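Local atomic coordinates of putative NADPH-dependent oxidoreductase (Desulfitobacterium hafniense DCB-2, PDB entry 3DB2), a protein that is a putative NADPH-dependent oxidoreductase, probably using a nicotinamide cofactor held by its Rossmann-fold domain to oxidise or reduce a substrate not yet identified. Residues Ala9-Gly14 with Ile72-Asp77. Residues are numbered along the deposited sequence; the frame is centred on the assembly and turned at random.
Sequences AAIGLG and ITVPND
T73 holds the segment leaving strand 6-11 twice, its N on I11, the last strand residue, and its hydroxyl on G12 of the turn beyond. The N donates to I11 O at 2.9 Å, nearly straight (174° at the hydrogen), continuing the parallel pairing of I11 with I72 where both strands end. Along the T73 side chain, CB passes 3.9 Å from G12 O, CG2 turns from that oxygen, and OG1 donates to G12 O at 2.6 Å, a short bond with the donor tilted 21° from the carbonyl plane. A chi1 of 52° tucks OG1 in over T73's own backbone, within bonding distance of G12 O. Strands 6-11 and 69-72 are neighbours in the parallel sheet of the Rossmann fold, and G12 and G14 fit the glycine-rich GxGxxA turn leading into helix 15-24, where such folds usually receive the dinucleotide. A valine in place of T73 would probably leave G12 O without its hydroxyl mate and the turn less firmly tied to the neighbouring loop. V74 supplies the apolar part of the contact: its CG1 lies 3.5 Å from I11 O and 3.7 Å from G12 CA, and meets I11 CG2, the two side chains running alongside. A beta carbon on G12 would run into T73 O and V74 CG1, so the position has to be glycine. I11 and I72 point to the same sheet face, where both pack on V82 of helix 79-88.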
ATOM      1  N   ALA C   9      21.111  31.077 -15.185  1.00 16.94           N
ATOM      2  CA  ALA C   9      20.338  31.236 -16.418  1.00 16.57           C
ATOM      3  C   ALA C   9      19.250  30.158 -16.452  1.00 18.60           C
ATOM      4  O   ALA C   9      19.574  29.016 -16.128  1.00 20.33           O
ATOM      5  CB  ALA C   9      21.117  31.105 -17.706  1.00 18.61           C
ATOM      6  N   ALA C  10      18.061  30.551 -16.868  1.00 17.84           N
ATOM      7  CA  ALA C  10      16.908  29.689 -17.012  1.00 20.99           C
ATOM      8  C   ALA C  10      16.868  29.189 -18.457  1.00 19.54           C
ATOM      9  O   ALA C  10      16.825  29.965 -19.392  1.00 15.98           O
ATOM     10  CB  ALA C  10      15.578  30.338 -16.633  1.00 18.88           C
ATOM     11  N   ILE C  11      16.913  27.882 -18.621  1.00 19.52           N
ATOM     12  CA  ILE C  11      16.754  27.245 -19.917  1.00 20.59           C
ATOM     13  C   ILE C  11      15.508  26.376 -19.954  1.00 24.62           C
ATOM     14  O   ILE C  11      15.376  25.403 -19.208  1.00 23.78           O
ATOM     15  CB  ILE C  11      18.033  26.466 -20.270  1.00 22.99           C
ATOM     16  CG1 ILE C  11      19.218  27.415 -20.476  1.00 24.58           C
ATOM     17  CG2 ILE C  11      17.805  25.596 -21.482  1.00 17.33           C
ATOM     18  CD1 ILE C  11      20.566  26.761 -20.321  1.00 27.25           C
ATOM     19  N   GLY C  12      14.571  26.750 -20.831  1.00 21.65           N
ATOM     20  CA  GLY C  12      13.313  26.007 -20.968  1.00 23.84           C
ATOM     21  C   GLY C  12      12.274  26.845 -20.234  1.00 26.12           C
ATOM     22  O   GLY C  12      12.190  26.889 -19.001  1.00 24.42           O
ATOM     23  N   LEU C  13      11.461  27.617 -20.959  1.00 24.59           N
ATOM     24  CA  LEU C  13      10.678  28.619 -20.208  1.00 21.90           C
ATOM     25  C   LEU C  13       9.190  28.312 -20.266  1.00 25.82           C
ATOM     26  O   LEU C  13       8.360  29.181 -20.545  1.00 27.62           O
ATOM     27  CB  LEU C  13      11.040  29.988 -20.750  1.00 20.82           C
ATOM     28  CG  LEU C  13      12.541  30.298 -20.792  1.00 19.01           C
ATOM     29  CD1 LEU C  13      12.767  31.663 -21.411  1.00 20.57           C
ATOM     30  CD2 LEU C  13      13.142  30.243 -19.400  1.00 21.47           C
ATOM     31  N   GLY C  14       8.845  27.059 -19.991  1.00 24.97           N
ATOM     32  CA  GLY C  14       7.502  26.597 -19.725  1.00 21.70           C
ATOM     33  C   GLY C  14       7.005  26.976 -18.345  1.00 22.80           C
ATOM     34  O   GLY C  14       7.544  27.732 -17.553  1.00 22.71           O
ATOM     35  N   ILE C  72      17.735  24.004 -15.810  1.00 17.77           N
ATOM     36  CA  ILE C  72      17.216  23.331 -16.981  1.00 16.88           C
ATOM     37  C   ILE C  72      15.850  22.722 -16.707  1.00 19.27           C
ATOM     38  O   ILE C  72      15.729  21.759 -15.946  1.00 18.23           O
ATOM     39  CB  ILE C  72      18.193  22.235 -17.474  1.00 17.38           C
ATOM     40  CG1 ILE C  72      19.555  22.847 -17.811  1.00 16.29           C
ATOM     41  CG2 ILE C  72      17.659  21.411 -18.637  1.00 16.58           C
ATOM     42  CD1 ILE C  72      20.649  21.834 -18.066  1.00 12.83           C
ATOM     43  N   THR C  73      14.840  23.286 -17.333  1.00 19.66           N
ATOM     44  CA  THR C  73      13.452  22.856 -17.215  1.00 23.76           C
ATOM     45  C   THR C  73      12.876  22.594 -18.607  1.00 25.75           C
ATOM     46  O   THR C  73      11.802  23.090 -18.928  1.00 31.20           O
ATOM     47  CB  THR C  73      12.595  23.894 -16.478  1.00 18.79           C
ATOM     48  OG1 THR C  73      12.739  25.188 -17.056  1.00 22.83           O
ATOM     49  CG2 THR C  73      13.043  24.132 -15.026  1.00 23.24           C
ATOM     50  N   VAL C  74      13.610  21.850 -19.398  1.00 22.42           N
ATOM     51  CA  VAL C  74      13.266  21.449 -20.758  1.00 24.16           C
ATOM     52  C   VAL C  74      12.678  20.044 -20.737  1.00 27.53           C
ATOM     53  O   VAL C  74      12.796  19.423 -19.667  1.00 29.82           O
ATOM     54  CB  VAL C  74      14.516  21.493 -21.643  1.00 25.54           C
ATOM     55  CG1 VAL C  74      15.198  22.851 -21.578  1.00 25.94           C
ATOM     56  CG2 VAL C  74      15.470  20.380 -21.205  1.00 26.99           C
ATOM     57  N   PRO C  75      12.082  19.561 -21.813  1.00 26.31           N
ATOM     58  CA  PRO C  75      11.533  18.206 -21.789  1.00 29.15           C
ATOM     59  C   PRO C  75      12.540  17.105 -21.483  1.00 28.61           C
ATOM     60  O   PRO C  75      13.686  17.207 -21.898  1.00 22.14           O
ATOM     61  CB  PRO C  75      11.045  17.975 -23.231  1.00 28.86           C
ATOM     62  CG  PRO C  75      10.912  19.324 -23.840  1.00 28.18           C
ATOM     63  CD  PRO C  75      11.848  20.229 -23.111  1.00 27.44           C
ATOM     64  N   ASN C  76      12.089  16.050 -20.784  1.00 24.45           N
ATOM     65  CA  ASN C  76      12.993  15.021 -20.298  1.00 23.26           C
ATOM     66  C   ASN C  76      13.942  14.441 -21.336  1.00 21.40           C
ATOM     67  O   ASN C  76      15.028  13.980 -20.956  1.00 24.36           O
ATOM     68  CB  ASN C  76      12.226  13.812 -19.697  1.00 21.84           C
ATOM     69  CG  ASN C  76      11.492  14.341 -18.462  1.00 31.11           C
ATOM     70  OD1 ASN C  76      11.921  15.346 -17.874  1.00 28.25           O
ATOM     71  ND2 ASN C  76      10.387  13.702 -18.091  1.00 29.36           N
ATOM     72  N   ASP C  77      13.531  14.410 -22.584  1.00 22.01           N
ATOM     73  CA  ASP C  77      14.325  13.781 -23.640  1.00 20.08           C
ATOM     74  C   ASP C  77      15.367  14.767 -24.185  1.00 21.02           C
ATOM     75  O   ASP C  77      16.287  14.401 -24.924  1.00 24.61           O
ATOM     76  CB  ASP C  77      13.445  13.211 -24.736  1.00 27.70           C
ATOM     77  CG  ASP C  77      12.764  14.244 -25.601  1.00 38.84           C
ATOM     78  OD1 ASP C  77      12.181  15.176 -25.009  1.00 38.36           O
ATOM     79  OD2 ASP C  77      12.830  14.101 -26.849  1.00 48.60           O
TER